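Local coordinates for protein GCN5-related N-acetyltransferase (Brucella melitensis biovar Abortus 2308, PDB 3TCV) that probably transfers an acetyl group from acetyl-coenzyme A to an amino group of its substrate, at residues B[42-47]-B[101-106]; B[113-118]-B[132-137]. One frame throughout, in Å; residues are numbered along the deposited sequence.

Contact 1: residues B[42-47]-B[101-106]; sequences RYVRLE and FAVIDK
The carbonyl oxygen of Y43 is gripped twice: K106 N donates to it at 3.0 Å, tilted out of the carbonyl plane, and a water that donates to it at 2.7 Å also donates to D105 OD1. The other oxygen of that carboxylate is taken by S108, so D105 closes the end of the strand pair with a hydrogen-bond partner on each carboxylate oxygen. Beyond it the chains run antiparallel, their axes 160° apart. R45 and I104 form a hydrogen-bonded pair, with I104 N to R45 O at 2.7 Å, and E47 and A102 form the next; V44 with D105 and L46 with V103 are the non-hydrogen-bonded pairs between.

On the face of R45 and E47, charge and hydrocarbon are interleaved. R45 bends at its third torsion (chi3 76°), which turns NE straight onto E47 OE2 at 2.7 Å. OE2 lies in the guanidinium plane, while NE meets it on the anti side, 27° out of the carboxylate plane. I104 supplies the apolar bed: its CG2 lies over one guanidinium face, and its CD1 presses on the E47 side chain, 3.3 Å from CD. A branched aliphatic suits this place because its two arms serve both halves of the ion pair. H54 binds the other E47 oxygen, fixing the carboxylate's rotation.

The opposite face is apolar except for D105 at the end. V44 CG2 and V103 CG1 meet tightly at 3.3 Å, and L46 lies side by side with V103, its CD2 resting on CG2. L150 of helix 142-158 packs on V44 and L46, and F151 on L46, a buried site suited to compact hydrocarbon. This two-faced antiparallel pairing, with one side under a helix, belongs to the central sheet of the GNAT fold.

Contact 2: residues B[113-118]-B[132-137]; sequences GRQALM and IYWGPL
Two backbone hydrogen bonds join R114 and Y133 as an antiparallel hydrogen-bonded pair: R114 N to Y133 O and Y133 N to R114 O, both 2.8 Å. Next to them G113 faces W134, and its CA comes within 3.0 Å of Y133 O in a CA-H...O contact. Glycine, with only hydrogens on CA, allows this close passage.

A side-chain hydrogen bond forms at the edge of the W134 indole. NE1 donates to Q115 OE1 at 2.8 Å, with the oxygen in the ring plane and the nitrogen in the amide's carbonyl plane, although the flat groups are turned 48° apart. Q115 CG sits between its own backbone N and carbonyl carbon (chi1 61°), and the extended chain beyond delivers the amide to the indole edge. Its NE2 donates to A147 O of helix 142-158, so both ends of the amide are used.

Van der Waals contacts surround these bonds. Within 132-137, I132 CG2 sits 3.4 Å above the indole plane of W134, over its centre. On the other side of the sheet, Y133 CB rests over one face of the R114 guanidinium. Its NH1 hydrogen-bonds to S131 O, and NH2 forms a salt bridge with E76.

The chemistry implies a buried amide with a fixed orientation: indole donor and helix carbonyl acceptor distinguish its oxygen from its nitrogen, tying strand 126-134 to strand 110-121 and the helix.

In the fold
Both contacts belong to one mixed sheet, their centres 10 Å apart, and they follow in series along the chain: contact 1 closes at strand 99-105 before contact 2 opens on strand 110-121. The strands lie in the order 44-48, 99-105, 110-121, 126-134, each antiparallel to its neighbour. F101 N to Q115 O and V103 N to G113 O, at 2.8 and 2.9 Å, are probable hydrogen bonds stitching the contacts together, and L46 packs against the Q115 amide. Helix 142-158 touches side chains of both, through F151 in particular. Together they form a continuous four-strand part of the GNAT core on which this helix rests.

Contact 1: residues B[42-47]-B[101-106]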
loop_
_atom_site.group_PDB
_atom_site.type_symbol
_atom_site.label_atom_id
_atom_site.label_comp_id
_atom_site.label_asym_id
_atom_site.label_seq_id
_atom_site.Cartn_x
_atom_site.Cartn_y
_atom_site.Cartn_z
ATOM N N ARG B 42 3.566 -20.466 24.929
ATOM C CA ARG B 42 3.108 -21.702 25.581
ATOM C C ARG B 42 2.878 -22.836 24.581
ATOM O O ARG B 42 3.183 -24.001 24.872
ATOM C CB ARG B 42 1.819 -21.437 26.353
ATOM C CG ARG B 42 1.232 -22.652 27.056
ATOM C CD ARG B 42 -0.001 -22.257 27.864
ATOM N NE ARG B 42 0.339 -21.349 28.959
ATOM C CZ ARG B 42 0.797 -21.739 30.154
ATOM N NH1 ARG B 42 0.974 -23.032 30.438
ATOM N NH2 ARG B 42 1.082 -20.826 31.073
ATOM N N TYR B 43 2.322 -22.501 23.413
ATOM C CA TYR B 43 1.906 -23.507 22.418
ATOM C C TYR B 43 2.842 -23.573 21.207
ATOM O O TYR B 43 2.943 -24.598 20.557
ATOM C CB TYR B 43 0.469 -23.207 21.948
ATOM C CG TYR B 43 -0.505 -23.037 23.094
ATOM C CD1 TYR B 43 -0.969 -24.134 23.808
ATOM C CD2 TYR B 43 -0.962 -21.777 23.477
ATOM C CE1 TYR B 43 -1.851 -23.986 24.861
ATOM C CE2 TYR B 43 -1.834 -21.625 24.543
ATOM C CZ TYR B 43 -2.290 -22.736 25.224
ATOM O OH TYR B 43 -3.163 -22.617 26.303
ATOM N N VAL B 44 3.536 -22.476 20.924
ATOM C CA VAL B 44 4.269 -22.295 19.674
ATOM C C VAL B 44 5.621 -21.624 19.940
ATOM O O VAL B 44 5.784 -20.892 20.927
ATOM C CB VAL B 44 3.428 -21.403 18.733
ATOM C CG1 VAL B 44 3.645 -19.919 19.061
ATOM C CG2 VAL B 44 3.712 -21.717 17.282
ATOM N N ARG B 45 6.581 -21.891 19.059
ATOM C CA ARG B 45 7.848 -21.191 19.026
ATOM C C ARG B 45 8.061 -20.639 17.613
ATOM O O ARG B 45 7.775 -21.329 16.631
ATOM C CB ARG B 45 8.978 -22.144 19.401
ATOM C CG ARG B 45 10.339 -21.488 19.470
ATOM C CD ARG B 45 11.326 -22.362 20.235
ATOM N NE ARG B 45 11.783 -23.491 19.441
ATOM C CZ ARG B 45 11.399 -24.765 19.588
ATOM N NH1 ARG B 45 10.529 -25.132 20.534
ATOM N NH2 ARG B 45 11.918 -25.705 18.783
ATOM N N LEU B 46 8.552 -19.402 17.524
ATOM C CA LEU B 46 8.894 -18.781 16.252
ATOM C C LEU B 46 10.402 -18.678 16.180
ATOM O O LEU B 46 11.015 -18.104 17.066
ATOM C CB LEU B 46 8.268 -17.379 16.126
ATOM C CG LEU B 46 6.762 -17.258 16.377
ATOM C CD1 LEU B 46 6.232 -15.837 16.155
ATOM C CD2 LEU B 46 6.041 -18.268 15.492
ATOM N N GLU B 47 10.994 -19.244 15.124
ATOM C CA GLU B 47 12.423 -19.150 14.858
ATOM C C GLU B 47 12.679 -18.491 13.500
ATOM O O GLU B 47 11.984 -18.788 12.516
ATOM C CB GLU B 47 13.037 -20.551 14.880
ATOM C CG GLU B 47 13.033 -21.170 16.270
ATOM C CD GLU B 47 13.616 -22.565 16.309
ATOM O OE1 GLU B 47 14.098 -23.060 15.275
ATOM O OE2 GLU B 47 13.575 -23.176 17.387
ATOM N N PHE B 101 9.798 -16.334 9.525
ATOM C CA PHE B 101 9.945 -17.169 10.705
ATOM C C PHE B 101 9.289 -18.514 10.491
ATOM O O PHE B 101 8.161 -18.595 9.977
ATOM C CB PHE B 101 9.289 -16.490 11.917
ATOM C CG PHE B 101 9.999 -15.247 12.345
ATOM C CD1 PHE B 101 10.815 -15.255 13.477
ATOM C CD2 PHE B 101 9.900 -14.071 11.600
ATOM C CE1 PHE B 101 11.526 -14.116 13.845
ATOM C CE2 PHE B 101 10.605 -12.933 11.977
ATOM C CZ PHE B 101 11.410 -12.955 13.096
ATOM N N ALA B 102 9.964 -19.572 10.924
ATOM C CA ALA B 102 9.328 -20.874 11.026
ATOM C C ALA B 102 8.446 -20.854 12.248
ATOM O O ALA B 102 8.831 -20.290 13.296
ATOM C CB ALA B 102 10.360 -21.987 11.143
ATOM N N VAL B 103 7.285 -21.497 12.136
ATOM C CA VAL B 103 6.332 -21.604 13.233
ATOM C C VAL B 103 6.389 -23.056 13.706
ATOM O O VAL B 103 5.988 -23.976 12.977
ATOM C CB VAL B 103 4.890 -21.248 12.798
ATOM C CG1 VAL B 103 3.939 -21.277 13.988
ATOM C CG2 VAL B 103 4.851 -19.880 12.119
ATOM N N ILE B 104 6.908 -23.248 14.918
ATOM C CA ILE B 104 7.130 -24.580 15.481
ATOM C C ILE B 104 6.042 -24.950 16.487
ATOM O O ILE B 104 5.829 -24.261 17.466
ATOM C CB ILE B 104 8.518 -24.683 16.152
ATOM C CG1 ILE B 104 9.635 -24.597 15.096
ATOM C CG2 ILE B 104 8.665 -26.013 16.878
ATOM C CD1 ILE B 104 10.600 -23.443 15.253
ATOM N N ASP B 105 5.354 -26.046 16.237
ATOM C CA ASP B 105 4.344 -26.540 17.160
ATOM C C ASP B 105 5.056 -27.206 18.332
ATOM O O ASP B 105 5.757 -28.212 18.150
ATOM C CB ASP B 105 3.445 -27.556 16.453
ATOM C CG ASP B 105 2.480 -28.254 17.396
ATOM O OD1 ASP B 105 1.672 -27.551 18.048
ATOM O OD2 ASP B 105 2.526 -29.505 17.466
ATOM N N LYS B 106 4.883 -26.645 19.526
ATOM C CA LYS B 106 5.671 -27.102 20.675
ATOM C C LYS B 106 5.284 -28.504 21.103
ATOM O O LYS B 106 6.150 -29.279 21.494
ATOM C CB LYS B 106 5.565 -26.142 21.848
ATOM C CG LYS B 106 6.416 -24.893 21.655
ATOM C CD LYS B 106 6.289 -23.919 22.809
ATOM C CE LYS B 106 6.735 -24.551 24.115
ATOM N NZ LYS B 106 6.923 -23.526 25.160
HETATM O O HOH W 1 1.717 -27.007 20.589
#

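Contact 2: residues B[113-118]-B[132-137]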
loop_
_atom_site.group_PDB
_atom_site.type_symbol
_atom_site.label_atom_id
_atom_site.label_comp_id
_atom_site.label_asym_id
_atom_site.label_seq_id
_atom_site.Cartn_x
_atom_site.Cartn_y
_atom_site.Cartn_z
ATOM N N GLY B 113 4.530 -24.536 10.050
ATOM C CA GLY B 113 4.220 -23.522 9.056
ATOM C C GLY B 113 5.235 -22.426 9.053
ATOM O O GLY B 113 6.349 -22.572 9.596
ATOM N N ARG B 114 4.860 -21.297 8.476
ATOM C CA ARG B 114 5.762 -20.155 8.424
ATOM C C ARG B 114 4.942 -18.869 8.307
ATOM O O ARG B 114 3.764 -18.927 7.963
ATOM C CB ARG B 114 6.785 -20.308 7.274
ATOM C CG ARG B 114 6.242 -20.817 5.950
ATOM C CD ARG B 114 5.522 -19.777 5.100
ATOM N NE ARG B 114 5.232 -20.272 3.750
ATOM C CZ ARG B 114 4.703 -19.560 2.756
ATOM N NH1 ARG B 114 4.350 -18.299 2.944
ATOM N NH2 ARG B 114 4.547 -20.097 1.553
ATOM N N GLN B 115 5.569 -17.743 8.629
ATOM C CA GLN B 115 4.922 -16.426 8.555
ATOM C C GLN B 115 6.004 -15.354 8.516
ATOM O O GLN B 115 7.161 -15.655 8.775
ATOM C CB GLN B 115 4.001 -16.209 9.772
ATOM C CG GLN B 115 4.694 -16.239 11.124
ATOM C CD GLN B 115 3.733 -16.180 12.311
ATOM O OE1 GLN B 115 2.726 -16.878 12.331
ATOM N NE2 GLN B 115 4.064 -15.371 13.325
ATOM N N ALA B 116 5.630 -14.112 8.222
ATOM C CA ALA B 116 6.622 -13.056 8.085
ATOM C C ALA B 116 6.111 -11.711 8.533
ATOM O O ALA B 116 4.901 -11.433 8.469
ATOM C CB ALA B 116 7.098 -12.983 6.626
ATOM N N LEU B 117 7.040 -10.894 9.017
ATOM C CA LEU B 117 6.861 -9.453 9.142
ATOM C C LEU B 117 7.334 -8.857 7.829
ATOM O O LEU B 117 8.422 -9.220 7.333
ATOM C CB LEU B 117 7.663 -8.899 10.325
ATOM C CG LEU B 117 7.170 -9.353 11.715
ATOM C CD1 LEU B 117 8.167 -8.939 12.792
ATOM C CD2 LEU B 117 5.762 -8.802 12.014
ATOM N N MET B 118 6.514 -8.007 7.228
ATOM C CA MET B 118 6.782 -7.537 5.870
ATOM C C MET B 118 6.246 -6.144 5.638
ATOM O O MET B 118 5.531 -5.610 6.460
ATOM C CB MET B 118 6.183 -8.511 4.842
ATOM C CG MET B 118 4.674 -8.683 4.917
ATOM S SD MET B 118 4.118 -10.048 3.855
ATOM C CE MET B 118 4.085 -9.161 2.300
ATOM N N ILE B 132 1.573 -15.869 5.450
ATOM C CA ILE B 132 1.180 -16.869 6.463
ATOM C C ILE B 132 0.825 -18.213 5.837
ATOM O O ILE B 132 -0.031 -18.297 4.963
ATOM C CB ILE B 132 -0.055 -16.376 7.272
ATOM C CG1 ILE B 132 0.312 -15.121 8.078
ATOM C CG2 ILE B 132 -0.588 -17.499 8.181
ATOM C CD1 ILE B 132 -0.888 -14.457 8.744
ATOM N N TYR B 133 1.497 -19.270 6.289
ATOM C CA TYR B 133 1.034 -20.620 6.052
ATOM C C TYR B 133 1.067 -21.356 7.381
ATOM O O TYR B 133 2.148 -21.628 7.911
ATOM C CB TYR B 133 1.895 -21.383 5.028
ATOM C CG TYR B 133 1.514 -22.838 4.976
ATOM C CD1 TYR B 133 0.205 -23.208 4.680
ATOM C CD2 TYR B 133 2.426 -23.845 5.244
ATOM C CE1 TYR B 133 -0.192 -24.538 4.669
ATOM C CE2 TYR B 133 2.037 -25.192 5.228
ATOM C CZ TYR B 133 0.735 -25.527 4.935
ATOM O OH TYR B 133 0.298 -26.848 4.898
ATOM N N TRP B 134 -0.127 -21.654 7.900
ATOM C CA TRP B 134 -0.290 -22.429 9.119
ATOM C C TRP B 134 -0.903 -23.757 8.762
ATOM O O TRP B 134 -2.087 -23.857 8.444
ATOM C CB TRP B 134 -1.160 -21.675 10.115
ATOM C CG TRP B 134 -0.571 -20.394 10.643
ATOM C CD1 TRP B 134 0.761 -20.072 10.839
ATOM C CD2 TRP B 134 -1.324 -19.227 11.119
ATOM N NE1 TRP B 134 0.885 -18.803 11.350
ATOM C CE2 TRP B 134 -0.335 -18.257 11.570
ATOM C CE3 TRP B 134 -2.668 -18.905 11.187
ATOM C CZ2 TRP B 134 -0.698 -17.014 12.039
ATOM C CZ3 TRP B 134 -3.026 -17.641 11.667
ATOM C CH2 TRP B 134 -2.061 -16.721 12.080
ATOM N N GLY B 135 -0.077 -24.799 8.783
ATOM C CA GLY B 135 -0.497 -26.119 8.382
ATOM C C GLY B 135 -1.336 -26.843 9.411
ATOM O O GLY B 135 -1.664 -26.306 10.482
ATOM N N PRO B 136 -1.704 -28.076 9.085
ATOM C CA PRO B 136 -2.662 -28.841 9.886
ATOM C C PRO B 136 -2.263 -29.083 11.343
ATOM O O PRO B 136 -3.149 -29.228 12.181
ATOM C CB PRO B 136 -2.803 -30.153 9.123
ATOM C CG PRO B 136 -1.636 -30.244 8.223
ATOM C CD PRO B 136 -1.141 -28.857 7.971
ATOM N N LEU B 137 -0.978 -29.067 11.666
ATOM C CA LEU B 137 -0.576 -29.256 13.049
ATOM C C LEU B 137 -1.070 -28.129 13.938
ATOM O O LEU B 137 -1.281 -28.334 15.128
ATOM C CB LEU B 137 0.935 -29.376 13.196
ATOM C CG LEU B 137 1.654 -30.612 12.658
ATOM C CD1 LEU B 137 3.146 -30.434 12.900
ATOM C CD2 LEU B 137 1.149 -31.890 13.324
#